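Local coordinates for protein 11S globulin subunit beta (Cucurbita maxima, PDB 2E9Q) that serves as a seed storage protein, a hexamer-forming 11S globulin built on the cupin fold that acts as a nutrient reservoir for pumpkin seeds, at residues Gly369-Arg372 / Glu373-Leu377; Met378-Gln381 / Asn382-Val385; Ser415-Arg418 / Met419-Leu422; Tyr429-Ser432 / Arg433-Gln437. All coordinates share one frame; numbering follows the deposited sequence. Where two conformers were deposited one is given.

Interaction 1: residues Gly369-Arg372 / Glu373-Leu377; sequences GEVR and EGQVL
Gln-375 folds its side chain back on Arg-372, closing a type II beta turn in which Gly-374, at positive phi, holds the third position. The Gln-375 backbone N gives the turn its usual hydrogen bond, 2.8 Å to Arg-372 O. The side chain then follows Arg-372: Gln-375 CB lies 3.1 Å from Arg-372 O, and CG, set beside its own backbone N (chi1 -60°), lies 3.2 Å from that oxygen. The chain then runs extended, bringing Gln-375 CD to 3.6 Å and Gln-375 OE1 to 2.6 Å from Arg-372 N. This last pair is a hydrogen bond, its donor tilted 29° from the amide's carbonyl plane. NE2 turns the other way, to Asp-36. Beside the turn, Val-371 CG2 meets Leu-377 CD2 at 4.2 Å, the two side chains nearly at right angles. Cutting the side chain back to an alanine here is likely to leave Arg-372 N and Asp-36 each without this amide partner. The turn passes the chain from strand 365-372 to strand 376-379, which lie in different sheets of the C-terminal cupin barrel. The side-chain amide thus supplies an acceptor to Arg-372 N that the turn's own backbone bond does not provide.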
ATOM      1  N   GLY A 369     -29.183  17.089   2.736  1.00 53.93           N
ATOM      2  CA  GLY A 369     -30.313  16.643   3.520  1.00 52.77           C
ATOM      3  C   GLY A 369     -30.006  16.525   4.995  1.00 54.32           C
ATOM      4  O   GLY A 369     -29.079  17.146   5.504  1.00 56.26           O
ATOM      5  N   GLU A 370     -30.793  15.705   5.676  1.00 55.75           N
ATOM      6  CA  GLU A 370     -30.643  15.501   7.103  1.00 60.20           C
ATOM      7  C   GLU A 370     -29.929  14.212   7.463  1.00 58.60           C
ATOM      8  O   GLU A 370     -29.947  13.243   6.713  1.00 57.12           O
ATOM      9  CB  GLU A 370     -32.018  15.465   7.772  1.00 63.41           C
ATOM     10  CG  GLU A 370     -32.773  16.775   7.769  1.00 85.47           C
ATOM     11  CD  GLU A 370     -32.088  17.834   8.604  1.00 95.71           C
ATOM     12  OE1 GLU A 370     -31.457  18.737   8.011  1.00 99.63           O
ATOM     13  OE2 GLU A 370     -32.171  17.755   9.856  1.00 99.06           O
ATOM     14  N   VAL A 371     -29.306  14.230   8.635  1.00 55.95           N
ATOM     15  CA  VAL A 371     -28.635  13.075   9.199  1.00 46.52           C
ATOM     16  C   VAL A 371     -29.215  13.047  10.603  1.00 50.51           C
ATOM     17  O   VAL A 371     -29.158  14.047  11.320  1.00 48.11           O
ATOM     18  CB  VAL A 371     -27.108  13.252   9.291  1.00 40.53           C
ATOM     19  CG1 VAL A 371     -26.497  12.003   9.875  1.00 39.19           C
ATOM     20  CG2 VAL A 371     -26.521  13.509   7.923  1.00 43.04           C
ATOM     21  N   ARG A 372     -29.790  11.918  10.991  1.00 51.34           N
ATOM     22  CA  ARG A 372     -30.393  11.816  12.306  1.00 55.61           C
ATOM     23  C   ARG A 372     -29.707  10.755  13.152  1.00 61.11           C
ATOM     24  O   ARG A 372     -29.042   9.856  12.625  1.00 57.40           O
ATOM     25  CB  ARG A 372     -31.879  11.478  12.175  1.00 54.44           C
ATOM     26  CG  ARG A 372     -32.603  12.284  11.117  1.00 70.01           C
ATOM     27  CD  ARG A 372     -34.103  12.036  11.150  1.00 72.85           C
ATOM     28  NE  ARG A 372     -34.779  12.637  10.003  1.00 81.06           N
ATOM     29  CZ  ARG A 372     -34.656  13.910   9.630  1.00 89.55           C
ATOM     30  NH1 ARG A 372     -33.875  14.748  10.309  1.00 83.94           N
ATOM     31  NH2 ARG A 372     -35.319  14.349   8.567  1.00 91.04           N
ATOM     32  N   GLU A 373     -29.878  10.875  14.467  1.00 59.42           N
ATOM     33  CA  GLU A 373     -29.302   9.935  15.420  1.00 51.11           C
ATOM     34  C   GLU A 373     -29.453   8.534  14.875  1.00 46.29           C
ATOM     35  O   GLU A 373     -30.522   8.171  14.398  1.00 45.75           O
ATOM     36  CB  GLU A 373     -30.023  10.035  16.774  1.00 53.69           C
ATOM     37  CG  GLU A 373     -29.507   9.067  17.849  1.00 62.39           C
ATOM     38  CD  GLU A 373     -30.069   7.649  17.720  1.00 68.65           C
ATOM     39  OE1 GLU A 373     -29.370   6.693  18.122  1.00 72.61           O
ATOM     40  OE2 GLU A 373     -31.212   7.485  17.235  1.00 73.31           O
ATOM     41  N   GLY A 374     -28.379   7.755  14.941  1.00 44.01           N
ATOM     42  CA  GLY A 374     -28.436   6.387  14.465  1.00 41.33           C
ATOM     43  C   GLY A 374     -28.041   6.212  13.017  1.00 38.93           C
ATOM     44  O   GLY A 374     -27.894   5.082  12.552  1.00 41.02           O
ATOM     45  N   GLN A 375     -27.858   7.317  12.302  1.00 36.29           N
ATOM     46  CA  GLN A 375     -27.491   7.233  10.898  1.00 42.47           C
ATOM     47  C   GLN A 375     -26.012   7.475  10.625  1.00 47.93           C
ATOM     48  O   GLN A 375     -25.313   8.094  11.426  1.00 42.22           O
ATOM     49  CB  GLN A 375     -28.312   8.227  10.072  1.00 45.13           C
ATOM     50  CG  GLN A 375     -29.822   8.013  10.128  1.00 44.57           C
ATOM     51  CD  GLN A 375     -30.558   8.938   9.171  1.00 48.15           C
ATOM     52  OE1 GLN A 375     -30.300  10.145   9.129  1.00 45.74           O
ATOM     53  NE2 GLN A 375     -31.474   8.373   8.394  1.00 50.17           N
ATOM     54  N   VAL A 376     -25.565   7.000   9.461  1.00 49.28           N
ATOM     55  CA  VAL A 376     -24.182   7.131   9.015  1.00 41.91           C
ATOM     56  C   VAL A 376     -24.037   7.837   7.662  1.00 40.53           C
ATOM     57  O   VAL A 376     -24.695   7.473   6.691  1.00 41.65           O
ATOM     58  CB  VAL A 376     -23.523   5.741   8.880  1.00 48.52           C
ATOM     59  CG1 VAL A 376     -22.087   5.889   8.342  1.00 41.44           C
ATOM     60  CG2 VAL A 376     -23.546   5.020  10.232  1.00 44.86           C
ATOM     61  N   LEU A 377     -23.180   8.850   7.609  1.00 42.20           N
ATOM     62  CA  LEU A 377     -22.901   9.565   6.373  1.00 37.22           C
ATOM     63  C   LEU A 377     -21.395   9.443   6.138  1.00 39.35           C
ATOM     64  O   LEU A 377     -20.597   9.859   6.971  1.00 46.16           O
ATOM     65  CB  LEU A 377     -23.292  11.042   6.464  1.00 31.76           C
ATOM     66  CG  LEU A 377     -22.911  11.849   5.205  1.00 41.28           C
ATOM     67  CD1 LEU A 377     -23.702  11.359   3.989  1.00 41.36           C
ATOM     68  CD2 LEU A 377     -23.177  13.319   5.437  1.00 34.96           C
TER

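Interaction 2: residues Met378-Gln381 / Asn382-Val385; sequences MIPQ and NFVV
A type II beta turn from Pro-380 to Phe-383 carries the chain from one sheet of the C-terminal cupin barrel to the other, linking strand 376-379 to strand 384-390. Its closing hydrogen bond runs from Phe-383 N to Pro-380 O at 3.1 Å, the donor standing above the carbonyl plane. Asn-382 takes the third position with a positive phi of 75°. The same two end residues also meet through their side chains. With CG placed beside its own backbone N (chi1 -79°), Phe-383 swings its ring back across the turn, and Pro-380 CB sits over the centre of one face, 3.9 Å from the centroid, as a CH-pi contact. Pro-380 CG and CD follow along the CD1 side of the ring. A serine in place of Phe-383 would probably leave this proline face without its aromatic cover and open a gap beside Leu-29 and Val-358, which the ring also touches. Inside the bend, a water lies within hydrogen-bonding distance of Pro-380 O (3.1 Å) and Phe-383 O (2.8 Å), though it has more acceptors nearby than protons to give. Further along, Ile-379 CD1 reaches Val-385 CG2 at 4.4 Å, so apolar contact carries on beyond the turn. Asn-382 ND2 packs 3.4 Å from Gln-381 CG and is buried with no polar partner in the model. Around this bend, side chains of strand 353-359 touch Ile-379, Phe-383 and Val-385, helix 56-61 lies against Met-378, and a second subunit packs on Gln-381, Asn-382 and Val-384.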
ATOM      1  N   MET A 378     -21.023   8.851   5.006  1.00 40.32           N
ATOM      2  CA  MET A 378     -19.629   8.639   4.628  1.00 34.60           C
ATOM      3  C   MET A 378     -19.218   9.840   3.804  1.00 42.62           C
ATOM      4  O   MET A 378     -19.772  10.063   2.730  1.00 50.03           O
ATOM      5  CB  MET A 378     -19.536   7.365   3.776  1.00 46.37           C
ATOM      6  CG  MET A 378     -18.233   6.568   3.836  1.00 58.96           C
ATOM      7  SD  MET A 378     -16.762   7.345   3.128  1.00 58.61           S
ATOM      8  CE  MET A 378     -16.951   6.929   1.414  1.00 52.78           C
ATOM      9  N   ILE A 379     -18.281  10.639   4.314  1.00 43.53           N
ATOM     10  CA  ILE A 379     -17.790  11.808   3.591  1.00 31.95           C
ATOM     11  C   ILE A 379     -16.441  11.460   2.961  1.00 44.61           C
ATOM     12  O   ILE A 379     -15.444  11.280   3.667  1.00 40.77           O
ATOM     13  CB  ILE A 379     -17.568  13.004   4.520  1.00 44.88           C
ATOM     14  CG1 ILE A 379     -18.815  13.260   5.374  1.00 48.36           C
ATOM     15  CG2 ILE A 379     -17.167  14.221   3.700  1.00 33.83           C
ATOM     16  CD1 ILE A 379     -19.934  13.939   4.645  1.00 57.77           C
ATOM     17  N   PRO A 380     -16.388  11.370   1.621  1.00 46.05           N
ATOM     18  CA  PRO A 380     -15.134  11.039   0.935  1.00 39.17           C
ATOM     19  C   PRO A 380     -14.013  12.076   1.098  1.00 43.34           C
ATOM     20  O   PRO A 380     -14.257  13.278   1.250  1.00 37.85           O
ATOM     21  CB  PRO A 380     -15.556  10.903  -0.531  1.00 34.82           C
ATOM     22  CG  PRO A 380     -17.009  10.529  -0.448  1.00 40.34           C
ATOM     23  CD  PRO A 380     -17.514  11.404   0.668  1.00 44.63           C
ATOM     24  N   GLN A 381     -12.785  11.573   1.054  1.00 39.59           N
ATOM     25  CA  GLN A 381     -11.591  12.381   1.138  1.00 39.47           C
ATOM     26  C   GLN A 381     -11.691  13.531   0.126  1.00 43.81           C
ATOM     27  O   GLN A 381     -12.074  13.323  -1.038  1.00 32.80           O
ATOM     28  CB  GLN A 381     -10.373  11.504   0.810  1.00 42.72           C
ATOM     29  CG  GLN A 381      -9.033  12.240   0.787  1.00 47.77           C
ATOM     30  CD  GLN A 381      -7.922  11.427   0.125  1.00 52.89           C
ATOM     31  OE1 GLN A 381      -6.771  11.854   0.089  1.00 46.21           O
ATOM     32  NE2 GLN A 381      -8.270  10.255  -0.409  1.00 48.98           N
ATOM     33  N   ASN A 382     -11.364  14.734   0.597  1.00 36.91           N
ATOM     34  CA  ASN A 382     -11.363  15.965  -0.200  1.00 42.77           C
ATOM     35  C   ASN A 382     -12.711  16.590  -0.542  1.00 37.91           C
ATOM     36  O   ASN A 382     -12.754  17.704  -1.062  1.00 43.27           O
ATOM     37  CB  ASN A 382     -10.586  15.776  -1.509  1.00 46.91           C
ATOM     38  CG  ASN A 382      -9.162  15.348  -1.282  1.00 55.10           C
ATOM     39  OD1 ASN A 382      -8.423  15.969  -0.515  1.00 54.15           O
ATOM     40  ND2 ASN A 382      -8.759  14.276  -1.956  1.00 63.47           N
ATOM     41  N   PHE A 383     -13.804  15.891  -0.272  1.00 36.72           N
ATOM     42  CA  PHE A 383     -15.116  16.451  -0.572  1.00 37.98           C
ATOM     43  C   PHE A 383     -15.427  17.525   0.475  1.00 44.78           C
ATOM     44  O   PHE A 383     -15.226  17.319   1.676  1.00 39.58           O
ATOM     45  CB  PHE A 383     -16.192  15.349  -0.585  1.00 35.37           C
ATOM     46  CG  PHE A 383     -16.221  14.521  -1.869  1.00 40.26           C
ATOM     47  CD1 PHE A 383     -17.429  13.972  -2.330  1.00 39.44           C
ATOM     48  CD2 PHE A 383     -15.063  14.305  -2.618  1.00 36.55           C
ATOM     49  CE1 PHE A 383     -17.484  13.229  -3.512  1.00 43.07           C
ATOM     50  CE2 PHE A 383     -15.102  13.556  -3.820  1.00 40.28           C
ATOM     51  CZ  PHE A 383     -16.316  13.018  -4.264  1.00 36.85           C
ATOM     52  N   VAL A 384     -15.888  18.679   0.009  1.00 42.85           N
ATOM     53  CA  VAL A 384     -16.189  19.801   0.889  1.00 40.84           C
ATOM     54  C   VAL A 384     -17.497  19.599   1.630  1.00 45.27           C
ATOM     55  O   VAL A 384     -18.477  19.106   1.065  1.00 40.50           O
ATOM     56  CB  VAL A 384     -16.216  21.109   0.089  1.00 44.75           C
ATOM     57  CG1 VAL A 384     -16.393  22.284   1.020  1.00 33.94           C
ATOM     58  CG2 VAL A 384     -14.906  21.245  -0.698  1.00 37.07           C
ATOM     59  N   VAL A 385     -17.517  19.986   2.900  1.00 37.01           N
ATOM     60  CA  VAL A 385     -18.708  19.774   3.692  1.00 42.46           C
ATOM     61  C   VAL A 385     -19.090  20.881   4.660  1.00 42.22           C
ATOM     62  O   VAL A 385     -18.241  21.628   5.156  1.00 51.15           O
ATOM     63  CB  VAL A 385     -18.593  18.436   4.476  1.00 43.27           C
ATOM     64  CG1 VAL A 385     -17.282  18.389   5.243  1.00 49.10           C
ATOM     65  CG2 VAL A 385     -19.756  18.277   5.441  1.00 45.23           C
TER
HETATM   66  O   HOH W   1     -13.420  15.656   3.072  1.00 39.73           O

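Interaction 3: residues Ser415-Arg418 / Met419-Leu422; sequences SQMR and MLPL
This contact is a single short helical turn, helix 416-419, with its N-cap at one end and its exit at the other, in the helical region between strands 407-409 and 448-449 of the C-terminal cupin domain. Met-419 N bonds to Ser-415 O at 3.1 Å, the regular alpha-helical step across the turn. Ser-415 is the N-cap: its OG accepts a weak capping bond of 3.4 Å from Arg-418 N and is also hydrogen-bonded to Gly-412 O. At the far end the helix tightens before it breaks. Leu-420 N is shared between Met-417 O, at 3.3 Å and from well above that carbonyl's plane, and Gln-416 O, a weak bond of equal length. Leu-420 then leaves helical angles, and Pro-421 becomes the N-cap of helix 422-429. Lys-440 NZ holds the exit from outside, binding both Arg-418 O and Leu-420 O, while Arg-418 itself extends NH2 to Gln-443 O. A second subunit packs closely here, its Trp-146 against Leu-420 and its Ser-144 bonded to Gln-416 OE1. Two side chains lean back over the turn. Met-419 CG comes within 3.4 Å of Ser-415 O, and Leu-420, with CG beside its own backbone N (chi1 -63°), rests that carbon 3.4 Å from Gln-416 O.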
ATOM      1  N   SER A 415      -7.549  29.641   7.777  1.00 58.74           N
ATOM      2  CA  SER A 415      -8.191  29.020   6.634  1.00 53.48           C
ATOM      3  C   SER A 415      -7.496  29.285   5.309  1.00 55.62           C
ATOM      4  O   SER A 415      -6.545  30.059   5.225  1.00 51.55           O
ATOM      5  CB  SER A 415      -9.647  29.487   6.549  1.00 53.63           C
ATOM      6  OG  SER A 415      -9.708  30.888   6.365  1.00 50.74           O
ATOM      7  N   GLN A 416      -7.989  28.618   4.273  1.00 51.32           N
ATOM      8  CA  GLN A 416      -7.441  28.765   2.940  1.00 53.87           C
ATOM      9  C   GLN A 416      -7.673  30.191   2.465  1.00 43.55           C
ATOM     10  O   GLN A 416      -6.808  30.802   1.850  1.00 52.21           O
ATOM     11  CB  GLN A 416      -8.124  27.777   1.986  1.00 60.99           C
ATOM     12  CG  GLN A 416      -7.162  26.873   1.219  1.00 68.39           C
ATOM     13  CD  GLN A 416      -6.402  25.904   2.117  1.00 73.06           C
ATOM     14  OE1 GLN A 416      -5.484  25.220   1.664  1.00 87.02           O
ATOM     15  NE2 GLN A 416      -6.783  25.835   3.389  1.00 75.04           N
ATOM     16  N   MET A 417      -8.847  30.722   2.769  1.00 45.62           N
ATOM     17  CA  MET A 417      -9.196  32.071   2.356  1.00 51.60           C
ATOM     18  C   MET A 417      -8.229  33.078   2.999  1.00 58.99           C
ATOM     19  O   MET A 417      -7.763  34.014   2.346  1.00 54.62           O
ATOM     20  CB  MET A 417     -10.644  32.387   2.741  0.50 58.40           C
ATOM     21  CG  MET A 417     -11.491  32.949   1.596  0.50 60.98           C
ATOM     22  SD  MET A 417     -11.952  31.755   0.302  0.50 73.23           S
ATOM     23  CE  MET A 417     -10.643  31.995  -0.892  0.50 72.54           C
ATOM     24  N   ARG A 418      -7.918  32.868   4.277  1.00 53.81           N
ATOM     25  CA  ARG A 418      -7.011  33.745   5.014  1.00 48.06           C
ATOM     26  C   ARG A 418      -5.604  33.729   4.435  1.00 50.21           C
ATOM     27  O   ARG A 418      -4.930  34.756   4.397  1.00 53.02           O
ATOM     28  CB  ARG A 418      -6.952  33.318   6.483  1.00 59.16           C
ATOM     29  CG  ARG A 418      -8.265  33.467   7.236  1.00 60.46           C
ATOM     30  CD  ARG A 418      -8.271  34.726   8.078  1.00 74.16           C
ATOM     31  NE  ARG A 418      -9.500  34.870   8.852  1.00 81.95           N
ATOM     32  CZ  ARG A 418      -9.678  35.778   9.807  1.00 84.58           C
ATOM     33  NH1 ARG A 418      -8.705  36.625  10.111  1.00 80.68           N
ATOM     34  NH2 ARG A 418     -10.826  35.835  10.463  1.00 91.21           N
ATOM     35  N   MET A 419      -5.162  32.564   3.979  1.00 44.52           N
ATOM     36  CA  MET A 419      -3.825  32.425   3.410  1.00 48.30           C
ATOM     37  C   MET A 419      -3.633  33.170   2.089  1.00 43.56           C
ATOM     38  O   MET A 419      -2.521  33.549   1.734  1.00 46.65           O
ATOM     39  CB  MET A 419      -3.511  30.945   3.171  1.00 56.53           C
ATOM     40  CG  MET A 419      -3.275  30.129   4.427  1.00 77.63           C
ATOM     41  SD  MET A 419      -1.581  30.316   5.052  1.00 89.71           S
ATOM     42  CE  MET A 419      -0.751  28.988   4.152  1.00 96.34           C
ATOM     43  N   LEU A 420      -4.716  33.369   1.355  1.00 43.93           N
ATOM     44  CA  LEU A 420      -4.621  34.015   0.056  1.00 49.15           C
ATOM     45  C   LEU A 420      -4.563  35.528   0.092  1.00 49.20           C
ATOM     46  O   LEU A 420      -5.353  36.172   0.773  1.00 54.05           O
ATOM     47  CB  LEU A 420      -5.796  33.575  -0.822  1.00 57.42           C
ATOM     48  CG  LEU A 420      -5.850  32.078  -1.164  1.00 45.86           C
ATOM     49  CD1 LEU A 420      -7.268  31.668  -1.542  1.00 51.07           C
ATOM     50  CD2 LEU A 420      -4.878  31.790  -2.276  1.00 39.13           C
ATOM     51  N   PRO A 421      -3.618  36.115  -0.651  1.00 45.57           N
ATOM     52  CA  PRO A 421      -3.452  37.568  -0.721  1.00 49.34           C
ATOM     53  C   PRO A 421      -4.750  38.194  -1.210  1.00 56.24           C
ATOM     54  O   PRO A 421      -5.526  37.539  -1.908  1.00 59.68           O
ATOM     55  CB  PRO A 421      -2.327  37.739  -1.738  1.00 43.29           C
ATOM     56  CG  PRO A 421      -1.521  36.488  -1.568  1.00 48.80           C
ATOM     57  CD  PRO A 421      -2.578  35.428  -1.437  1.00 40.19           C
ATOM     58  N   LEU A 422      -4.990  39.453  -0.849  1.00 50.10           N
ATOM     59  CA  LEU A 422      -6.202  40.127  -1.288  1.00 55.10           C
ATOM     60  C   LEU A 422      -6.206  40.251  -2.807  1.00 45.08           C
ATOM     61  O   LEU A 422      -7.244  40.133  -3.436  1.00 44.82           O
ATOM     62  CB  LEU A 422      -6.316  41.519  -0.654  1.00 56.12           C
ATOM     63  CG  LEU A 422      -6.775  41.589   0.801  1.00 59.62           C
ATOM     64  CD1 LEU A 422      -6.839  43.045   1.231  1.00 68.43           C
ATOM     65  CD2 LEU A 422      -8.145  40.945   0.947  1.00 50.05           C
TER

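Interaction 4: residues Tyr429-Ser432 / Arg433-Gln437; sequences YRIS and REEAQ
Ser-432 is the N-cap of helix 433-441, still extended while Arg-433 is already helical, and its carbonyl oxygen receives Ala-436 N at 2.7 Å as the first alpha-helical bond. The side chain three residues on from the cap then reaches back to it. Glu-435 sets CG beside its own backbone N (chi1 -44°) and runs extended beyond, which brings OE2 to 2.8 Å from Ser-432 N. This backbone N-H meets the carboxylate from above its plane, 45° out of it. The same OE2 takes a second bond, also 2.8 Å, from Ser-432 OG, this time on its anti lone pair. The Ser-432 hydroxyl stands between backbone N and carbonyl carbon (chi1 60°), the rotation that turns it toward the glutamate. The arrangement is the glutamate half of a capping box, in a Ser-x-x-Glu sequence, with the serine hydroxyl donating to the carboxylate as well. One residue earlier, Ile-431 lies over the opening turn: its CB touches Glu-435 OE2 at 3.7 Å, and CD1 extends to Ala-436 CB at 4.0 Å. Ile-431 at N' and Ala-436 at N4 are the positions of a hydrophobic staple, here a modest one. Lys-231 of a second subunit packs on Ile-431, and Ala-436 backs onto Leu-422 and Ser-426 of helix 422-429. Two donors gripping one oxygen fix the carboxylate at the helix start, where its negative charge probably interacts favourably with the helix dipole.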
ATOM      1  N   TYR A 429     -12.541  36.048  -7.401  1.00 51.21           N
ATOM      2  CA  TYR A 429     -13.980  36.240  -7.312  1.00 52.43           C
ATOM      3  C   TYR A 429     -14.546  37.464  -8.020  1.00 50.43           C
ATOM      4  O   TYR A 429     -15.700  37.820  -7.806  1.00 56.96           O
ATOM      5  CB  TYR A 429     -14.383  36.263  -5.841  1.00 55.40           C
ATOM      6  CG  TYR A 429     -14.075  34.958  -5.152  1.00 61.28           C
ATOM      7  CD1 TYR A 429     -13.195  34.906  -4.069  1.00 64.91           C
ATOM      8  CD2 TYR A 429     -14.627  33.770  -5.613  1.00 52.31           C
ATOM      9  CE1 TYR A 429     -12.869  33.696  -3.466  1.00 56.55           C
ATOM     10  CE2 TYR A 429     -14.313  32.558  -5.022  1.00 63.66           C
ATOM     11  CZ  TYR A 429     -13.431  32.525  -3.951  1.00 59.14           C
ATOM     12  OH  TYR A 429     -13.105  31.319  -3.387  1.00 48.63           O
ATOM     13  N   ARG A 430     -13.738  38.104  -8.859  1.00 57.11           N
ATOM     14  CA  ARG A 430     -14.177  39.284  -9.600  1.00 62.65           C
ATOM     15  C   ARG A 430     -14.788  40.320  -8.667  1.00 64.55           C
ATOM     16  O   ARG A 430     -15.829  40.899  -8.972  1.00 63.74           O
ATOM     17  CB  ARG A 430     -15.210  38.891 -10.659  1.00 66.77           C
ATOM     18  CG  ARG A 430     -14.711  37.905 -11.712  1.00 78.02           C
ATOM     19  CD  ARG A 430     -15.863  37.422 -12.582  1.00 78.06           C
ATOM     20  NE  ARG A 430     -16.892  36.771 -11.777  1.00 80.54           N
ATOM     21  CZ  ARG A 430     -18.109  36.460 -12.217  1.00 87.09           C
ATOM     22  NH1 ARG A 430     -18.457  36.745 -13.467  1.00 82.79           N
ATOM     23  NH2 ARG A 430     -18.975  35.861 -11.409  1.00 84.17           N
ATOM     24  N   ILE A 431     -14.145  40.539  -7.525  1.00 67.00           N
ATOM     25  CA  ILE A 431     -14.618  41.512  -6.545  1.00 59.48           C
ATOM     26  C   ILE A 431     -13.496  42.493  -6.216  1.00 63.92           C
ATOM     27  O   ILE A 431     -12.358  42.312  -6.650  1.00 67.19           O
ATOM     28  CB  ILE A 431     -15.074  40.823  -5.257  1.00 58.16           C
ATOM     29  CG1 ILE A 431     -13.898  40.062  -4.631  1.00 64.43           C
ATOM     30  CG2 ILE A 431     -16.226  39.889  -5.561  1.00 50.78           C
ATOM     31  CD1 ILE A 431     -14.228  39.373  -3.314  1.00 53.59           C
ATOM     32  N   SER A 432     -13.812  43.532  -5.454  1.00 63.00           N
ATOM     33  CA  SER A 432     -12.808  44.526  -5.093  1.00 66.82           C
ATOM     34  C   SER A 432     -12.117  44.202  -3.775  1.00 69.54           C
ATOM     35  O   SER A 432     -12.671  43.502  -2.918  1.00 66.36           O
ATOM     36  CB  SER A 432     -13.449  45.906  -4.985  1.00 66.99           C
ATOM     37  OG  SER A 432     -14.460  45.890  -3.998  1.00 71.77           O
ATOM     38  N   ARG A 433     -10.908  44.734  -3.619  1.00 74.49           N
ATOM     39  CA  ARG A 433     -10.116  44.527  -2.414  1.00 75.25           C
ATOM     40  C   ARG A 433     -10.963  44.653  -1.156  1.00 73.43           C
ATOM     41  O   ARG A 433     -10.854  43.833  -0.247  1.00 76.61           O
ATOM     42  CB  ARG A 433      -8.973  45.544  -2.341  0.50 73.77           C
ATOM     43  CG  ARG A 433      -7.868  45.350  -3.369  0.50 75.01           C
ATOM     44  CD  ARG A 433      -7.207  43.982  -3.246  0.50 65.96           C
ATOM     45  NE  ARG A 433      -5.932  43.927  -3.958  0.50 68.63           N
ATOM     46  CZ  ARG A 433      -4.792  44.430  -3.494  0.50 61.85           C
ATOM     47  NH1 ARG A 433      -4.759  45.025  -2.309  0.50 58.49           N
ATOM     48  NH2 ARG A 433      -3.684  44.342  -4.216  0.50 64.73           N
ATOM     49  N   GLU A 434     -11.815  45.673  -1.109  1.00 71.86           N
ATOM     50  CA  GLU A 434     -12.669  45.886   0.056  1.00 73.83           C
ATOM     51  C   GLU A 434     -13.528  44.659   0.327  1.00 66.53           C
ATOM     52  O   GLU A 434     -13.580  44.149   1.449  1.00 67.07           O
ATOM     53  CB  GLU A 434     -13.587  47.092  -0.157  1.00 81.49           C
ATOM     54  CG  GLU A 434     -14.203  47.616   1.140  1.00 93.77           C
ATOM     55  CD  GLU A 434     -15.538  48.312   0.924  1.00 99.33           C
ATOM     56  OE1 GLU A 434     -15.967  49.077   1.821  1.00 97.14           O
ATOM     57  OE2 GLU A 434     -16.163  48.083  -0.136  1.00103.49           O
ATOM     58  N   GLU A 435     -14.209  44.197  -0.713  1.00 72.79           N
ATOM     59  CA  GLU A 435     -15.071  43.025  -0.608  1.00 68.20           C
ATOM     60  C   GLU A 435     -14.204  41.812  -0.289  1.00 57.64           C
ATOM     61  O   GLU A 435     -14.580  40.952   0.505  1.00 58.14           O
ATOM     62  CB  GLU A 435     -15.806  42.799  -1.930  1.00 78.17           C
ATOM     63  CG  GLU A 435     -16.372  44.066  -2.565  1.00 77.17           C
ATOM     64  CD  GLU A 435     -17.050  43.786  -3.896  1.00 83.17           C
ATOM     65  OE1 GLU A 435     -18.123  43.141  -3.891  1.00 80.01           O
ATOM     66  OE2 GLU A 435     -16.503  44.198  -4.947  1.00 76.67           O
ATOM     67  N   ALA A 436     -13.038  41.749  -0.920  1.00 52.00           N
ATOM     68  CA  ALA A 436     -12.121  40.644  -0.688  1.00 62.56           C
ATOM     69  C   ALA A 436     -11.723  40.652   0.784  1.00 66.50           C
ATOM     70  O   ALA A 436     -11.507  39.602   1.388  1.00 70.12           O
ATOM     71  CB  ALA A 436     -10.885  40.794  -1.570  1.00 57.45           C
ATOM     72  N   GLN A 437     -11.641  41.850   1.356  1.00 70.54           N
ATOM     73  CA  GLN A 437     -11.271  41.999   2.754  1.00 71.45           C
ATOM     74  C   GLN A 437     -12.395  41.467   3.619  1.00 63.88           C
ATOM     75  O   GLN A 437     -12.158  40.722   4.565  1.00 67.36           O
ATOM     76  CB  GLN A 437     -11.022  43.468   3.086  1.00 79.82           C
ATOM     77  CG  GLN A 437     -10.179  43.666   4.326  1.00 85.54           C
ATOM     78  CD  GLN A 437      -9.984  45.124   4.662  1.00 86.07           C
ATOM     79  OE1 GLN A 437      -9.030  45.492   5.345  1.00 94.80           O
ATOM     80  NE2 GLN A 437     -10.895  45.966   4.194  1.00 92.04           N
TER

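The four contacts follow one another along the C-terminal cupin half of the subunit. Interactions 1 and 2 adjoin in sequence and share strand 376-379, with centres 15 Å apart, so that two type II turns bracket one strand of the barrel. Both come near the magnesium-site residue Lys-387, whose side chain is about 7 Å from that of Leu-377 and about 4 Å from that of Val-385. Interactions 3 and 4 belong to the helical region beyond, centres 12 Å apart, and touch where Leu-422 CD2 meets Gln-437 N at 3.6 Å. Interaction 2 stays about 10 Å from interaction 3 at the nearest atoms, yet interactions 2, 3 and 4 all meet the second subunit.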